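Local structure of DNA-(apurinic or apyrimidinic site) lyase (Xenopus laevis, 6WCD) at residues E83-V88 / H162-R167; R118-Q123 / V138-C143. The protein is a DNA repair nuclease, here its catalytic domain, that weakly incises DNA at abasic sites and removes nucleotides in the 3'-to-5' direction. All blocks are in the same frame, centred on the assembly; numbering follows the deposited sequence.

Interaction 1: residues E83-V88 / H162-R167; sequences EGLSGV and HLLQTR
Segment 83-88, the end of strand 80-83 and the loop after it, belongs to an inferred Claspin-like CKB motif and meets helix 152-173 chiefly through L85, whose side chain packs on L163 and L164 while its carbonyl faces R167. L85 CB rests 3.8 Å from L163 CG and is equally near L163 CD2. Its two methyl groups go to L164: CD1 lies 3.8 Å from L164 CA, against the helix backbone, and CD2 is 4.0 Å from L164 CD1. With CG anti to the carbonyl carbon (chi1 -62°), the branch of L85 reaches L164. CG of R167 is anti to the backbone N, and the bend at chi2 (66°) brings CD to 3.4 Å from L85 O. The guanidinium meets this oxygen with an edge; the bond from NH1 to L85 O is weak, 2.9 Å long with an angle of 147° at hydrogen. NH1 also donates to a water lying in the guanidinium plane, at 2.9 Å; the water probably donates to E83 O (3.0 Å) and accepts a weak bond from G87 N. The other amino group, NH2, is held by G97 O. Replacing R167 by an alanine would probably leave L85 O and G97 O without these donors and the water without one of its partners. Around the contact, D114 at the end of helix 107-114 bonds both L85 N and S86 OG; L110 and L113 of that helix pack on L163, and I139 of strand 133-142 lies against both L85 and L164.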
# COMPACT_ATOMS: atom_id res chain seq x y z
N GLU A 83 0.05 -9.02 8.85
CA GLU A 83 -0.69 -7.80 9.07
C GLU A 83 0.15 -6.84 9.92
O GLU A 83 0.82 -7.26 10.88
CB GLU A 83 -1.96 -8.11 9.87
CG GLU A 83 -3.23 -8.30 9.22
CD GLU A 83 -4.32 -8.25 10.31
OE1 GLU A 83 -4.91 -7.17 10.51
OE2 GLU A 83 -4.50 -9.27 11.01
N GLY A 84 0.04 -5.55 9.64
CA GLY A 84 0.57 -4.54 10.51
C GLY A 84 2.04 -4.31 10.24
O GLY A 84 2.68 -5.01 9.48
N LEU A 85 2.57 -3.31 10.92
CA LEU A 85 3.99 -2.94 10.83
C LEU A 85 4.82 -3.34 12.02
O LEU A 85 6.07 -3.31 11.90
CB LEU A 85 4.13 -1.41 10.66
CG LEU A 85 3.51 -0.85 9.40
CD1 LEU A 85 3.48 0.66 9.45
CD2 LEU A 85 4.21 -1.32 8.17
N SER A 86 4.22 -3.71 13.14
CA SER A 86 4.97 -3.92 14.37
C SER A 86 5.06 -5.36 14.83
O SER A 86 5.85 -5.63 15.74
CB SER A 86 4.37 -3.12 15.52
OG SER A 86 3.19 -3.74 15.99
N GLY A 87 4.27 -6.27 14.29
CA GLY A 87 4.34 -7.64 14.79
C GLY A 87 3.32 -8.01 15.85
O GLY A 87 3.16 -9.21 16.13
N VAL A 88 2.62 -7.05 16.44
CA VAL A 88 1.75 -7.38 17.56
C VAL A 88 0.54 -8.22 17.12
O VAL A 88 -0.00 -8.98 17.93
CB VAL A 88 1.33 -6.10 18.31
CG1 VAL A 88 2.57 -5.40 18.87
CG2 VAL A 88 0.56 -5.18 17.40
N HIS A 162 6.93 7.00 11.28
CA HIS A 162 8.20 6.56 11.85
C HIS A 162 8.23 5.04 11.97
O HIS A 162 9.25 4.41 11.66
CB HIS A 162 8.38 7.23 13.22
CG HIS A 162 9.69 6.95 13.88
ND1 HIS A 162 10.90 7.15 13.26
CD2 HIS A 162 9.97 6.53 15.13
CE1 HIS A 162 11.88 6.84 14.09
NE2 HIS A 162 11.34 6.45 15.24
N LEU A 163 7.12 4.44 12.35
CA LEU A 163 7.06 2.97 12.38
C LEU A 163 7.23 2.35 10.99
O LEU A 163 7.91 1.32 10.83
CB LEU A 163 5.74 2.52 13.02
CG LEU A 163 5.52 1.00 13.19
CD1 LEU A 163 6.58 0.49 14.12
CD2 LEU A 163 4.10 0.78 13.75
N LEU A 164 6.58 2.91 9.99
CA LEU A 164 6.71 2.43 8.62
C LEU A 164 8.15 2.49 8.16
O LEU A 164 8.66 1.51 7.60
CB LEU A 164 5.82 3.28 7.72
CG LEU A 164 5.98 3.07 6.22
CD1 LEU A 164 5.66 1.63 5.82
CD2 LEU A 164 5.04 4.05 5.51
N GLN A 165 8.84 3.61 8.41
CA GLN A 165 10.26 3.69 8.04
C GLN A 165 11.07 2.64 8.76
O GLN A 165 11.94 1.97 8.14
CB GLN A 165 10.78 5.10 8.32
CG GLN A 165 12.22 5.25 8.02
CD GLN A 165 12.67 6.67 8.00
OE1 GLN A 165 11.97 7.57 8.48
NE2 GLN A 165 13.88 6.90 7.49
N THR A 166 10.86 2.50 10.06
CA THR A 166 11.61 1.53 10.84
C THR A 166 11.46 0.14 10.25
O THR A 166 12.43 -0.60 10.08
CB THR A 166 11.14 1.56 12.29
OG1 THR A 166 11.44 2.84 12.87
CG2 THR A 166 11.89 0.52 13.12
N ARG A 167 10.23 -0.26 9.96
CA ARG A 167 10.00 -1.61 9.49
C ARG A 167 10.58 -1.81 8.09
O ARG A 167 11.20 -2.84 7.81
CB ARG A 167 8.51 -1.93 9.51
CG ARG A 167 8.20 -3.36 9.06
CD ARG A 167 8.76 -4.37 10.05
NE ARG A 167 8.51 -5.77 9.70
CZ ARG A 167 7.34 -6.37 9.87
NH1 ARG A 167 6.31 -5.72 10.32
NH2 ARG A 167 7.20 -7.67 9.55
O HOH W 1 3.82 -6.94 11.28

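Interaction 2: residues R118-Q123 / V138-C143; sequences RAVLTQ and VINVYC
V138 O is gripped by two donors: T122 N, at 3.0 Å and in the carbonyl plane, and a water at 3.1 Å that also bonds T122 OG1. The threonine hydroxyl has a further partner in H124. At the same pair V138 N returns a bond to T122 O, 2.8 Å long and almost straight (171°), and V120 and N140 repeat this reciprocal arrangement two residues along. These are the hydrogen-bonded pairs of an antiparallel hairpin whose axes over 119-123 and 138-142 come within 4.8 Å at 168°; A119-V141 and L121-I139 are the non-hydrogen-bonded ones. L121 and I139 lie side by side, pointing the same way, with L121 CG 3.9 Å from I139 CG1. On the other face, V120 CG1 comes alongside N140 ND2 at 3.8 Å, the two side chains crossing at a slant; the amide of N140 is fixed by Q33 and T70.

The hairpin's regular pairing ends at R118, whose O accepts the amide of Y142. Pointing CG of R118 away from its carbonyl carbon (chi1 -66°) lays the extended chain along Y142 O, to which NH2 returns a bond at 3.0 Å; the oxygen is in the guanidinium plane, but the donor stands well above the plane of the carbonyl. NH2 is also 3.5 Å from CD2 of the Y142 ring, which it approaches obliquely. E116 forms a salt bridge with NE and helps position the guanidinium, which in turn binds Y142 O, close to the magnesium site: Y142, probably an active-site residue as in related enzymes, touches E34 and D183. The V120, T122 and N140 face meets strand 68-72 of the other sheet, whereas L121 on the opposite face packs on I171 of helix 152-173, and I139 and V141 contact the adjoining strand 177-181.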
# COMPACT_ATOMS: atom_id res chain seq x y z
N ARG A 118 -4.29 -0.74 8.66
CA ARG A 118 -3.60 0.17 7.76
C ARG A 118 -2.38 -0.38 7.06
O ARG A 118 -1.75 0.34 6.28
CB ARG A 118 -3.18 1.41 8.56
CG ARG A 118 -4.37 2.22 9.05
CD ARG A 118 -3.93 3.51 9.77
NE ARG A 118 -5.12 4.23 10.16
CZ ARG A 118 -5.91 4.92 9.35
NH1 ARG A 118 -7.03 5.45 9.79
NH2 ARG A 118 -5.54 5.13 8.11
N ALA A 119 -1.99 -1.61 7.31
CA ALA A 119 -0.83 -2.17 6.63
C ALA A 119 -0.94 -3.68 6.48
O ALA A 119 -1.37 -4.39 7.41
CB ALA A 119 0.45 -1.86 7.39
N VAL A 120 -0.55 -4.19 5.33
CA VAL A 120 -0.41 -5.62 5.11
C VAL A 120 0.86 -5.81 4.29
O VAL A 120 1.17 -5.01 3.38
CB VAL A 120 -1.68 -6.24 4.48
CG1 VAL A 120 -1.92 -5.76 3.13
CG2 VAL A 120 -1.62 -7.78 4.54
N LEU A 121 1.62 -6.80 4.66
CA LEU A 121 2.90 -7.14 4.03
C LEU A 121 2.82 -8.50 3.38
O LEU A 121 2.35 -9.47 4.00
CB LEU A 121 4.06 -7.16 5.02
CG LEU A 121 4.48 -5.77 5.51
CD1 LEU A 121 3.47 -5.12 6.39
CD2 LEU A 121 5.84 -5.89 6.21
N THR A 122 3.29 -8.59 2.13
CA THR A 122 3.39 -9.88 1.44
C THR A 122 4.81 -10.01 0.91
O THR A 122 5.42 -9.02 0.52
CB THR A 122 2.34 -10.03 0.32
OG1 THR A 122 2.41 -8.96 -0.61
CG2 THR A 122 0.89 -10.11 0.83
N GLN A 123 5.36 -11.22 0.97
CA GLN A 123 6.73 -11.45 0.55
C GLN A 123 6.73 -12.47 -0.56
O GLN A 123 6.15 -13.54 -0.42
CB GLN A 123 7.56 -11.89 1.75
CG GLN A 123 9.01 -11.96 1.53
CD GLN A 123 9.73 -12.12 2.86
OE1 GLN A 123 9.87 -13.24 3.36
NE2 GLN A 123 10.14 -11.01 3.47
N VAL A 138 6.36 -6.50 -0.30
CA VAL A 138 5.41 -5.48 -0.65
C VAL A 138 4.68 -5.03 0.60
O VAL A 138 4.03 -5.84 1.29
CB VAL A 138 4.43 -6.03 -1.71
CG1 VAL A 138 3.37 -5.03 -2.00
CG2 VAL A 138 5.15 -6.44 -2.95
N ILE A 139 4.81 -3.74 0.94
CA ILE A 139 4.20 -3.16 2.11
C ILE A 139 3.10 -2.24 1.63
O ILE A 139 3.40 -1.19 1.07
CB ILE A 139 5.23 -2.38 2.92
CG1 ILE A 139 6.45 -3.25 3.20
CG2 ILE A 139 4.61 -1.87 4.21
CD1 ILE A 139 7.55 -2.55 4.06
N ASN A 140 1.86 -2.63 1.87
CA ASN A 140 0.66 -1.96 1.37
C ASN A 140 0.09 -1.14 2.53
O ASN A 140 -0.33 -1.73 3.54
CB ASN A 140 -0.32 -3.02 0.88
CG ASN A 140 -1.68 -2.50 0.52
OD1 ASN A 140 -1.87 -1.29 0.49
ND2 ASN A 140 -2.62 -3.39 0.25
N VAL A 141 0.09 0.20 2.43
CA VAL A 141 -0.25 1.08 3.57
C VAL A 141 -1.33 2.07 3.24
O VAL A 141 -1.42 2.61 2.12
CB VAL A 141 0.97 1.83 4.13
CG1 VAL A 141 1.99 0.88 4.65
CG2 VAL A 141 1.65 2.71 3.06
N TYR A 142 -2.20 2.35 4.23
CA TYR A 142 -3.19 3.42 4.21
C TYR A 142 -2.86 4.32 5.38
O TYR A 142 -3.27 4.04 6.50
CB TYR A 142 -4.62 2.85 4.29
CG TYR A 142 -5.74 3.87 4.33
CD1 TYR A 142 -5.74 4.98 3.52
CD2 TYR A 142 -6.80 3.73 5.21
CE1 TYR A 142 -6.76 5.94 3.58
CE2 TYR A 142 -7.81 4.66 5.27
CZ TYR A 142 -7.80 5.76 4.45
OH TYR A 142 -8.82 6.70 4.53
N CYS A 143 -2.13 5.39 5.14
CA CYS A 143 -1.62 6.21 6.23
C CYS A 143 -2.77 7.04 6.82
O CYS A 143 -3.75 7.35 6.15
CB CYS A 143 -0.49 7.07 5.71
SG CYS A 143 1.00 6.07 5.27
O HOH W 2 1.11 -6.55 0.49

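The two contacts have centres 9 Å apart and touch directly. Along the chain the order is 83-88, 118-123, 138-143, 162-167, so interaction 2 falls between the two halves of interaction 1. A probable bond from G84 N to A119 O (2.9 Å) continues the pairing of strand 80-83 with strand 119-127, and L164 CD1 packs on V141 CG1 at 3.9 Å. Strand 133-142 leads into helix 152-173 and then to the parallel, adjacent strand 177-181, a beta-alpha-beta crossover. Both contacts belong to one sheet of the DNase I-like sandwich and the helix 152-173 on its outer face; the hairpin end brings Y142 to the magnesium site, while loop 84-88 touches both that helix and helix 107-114.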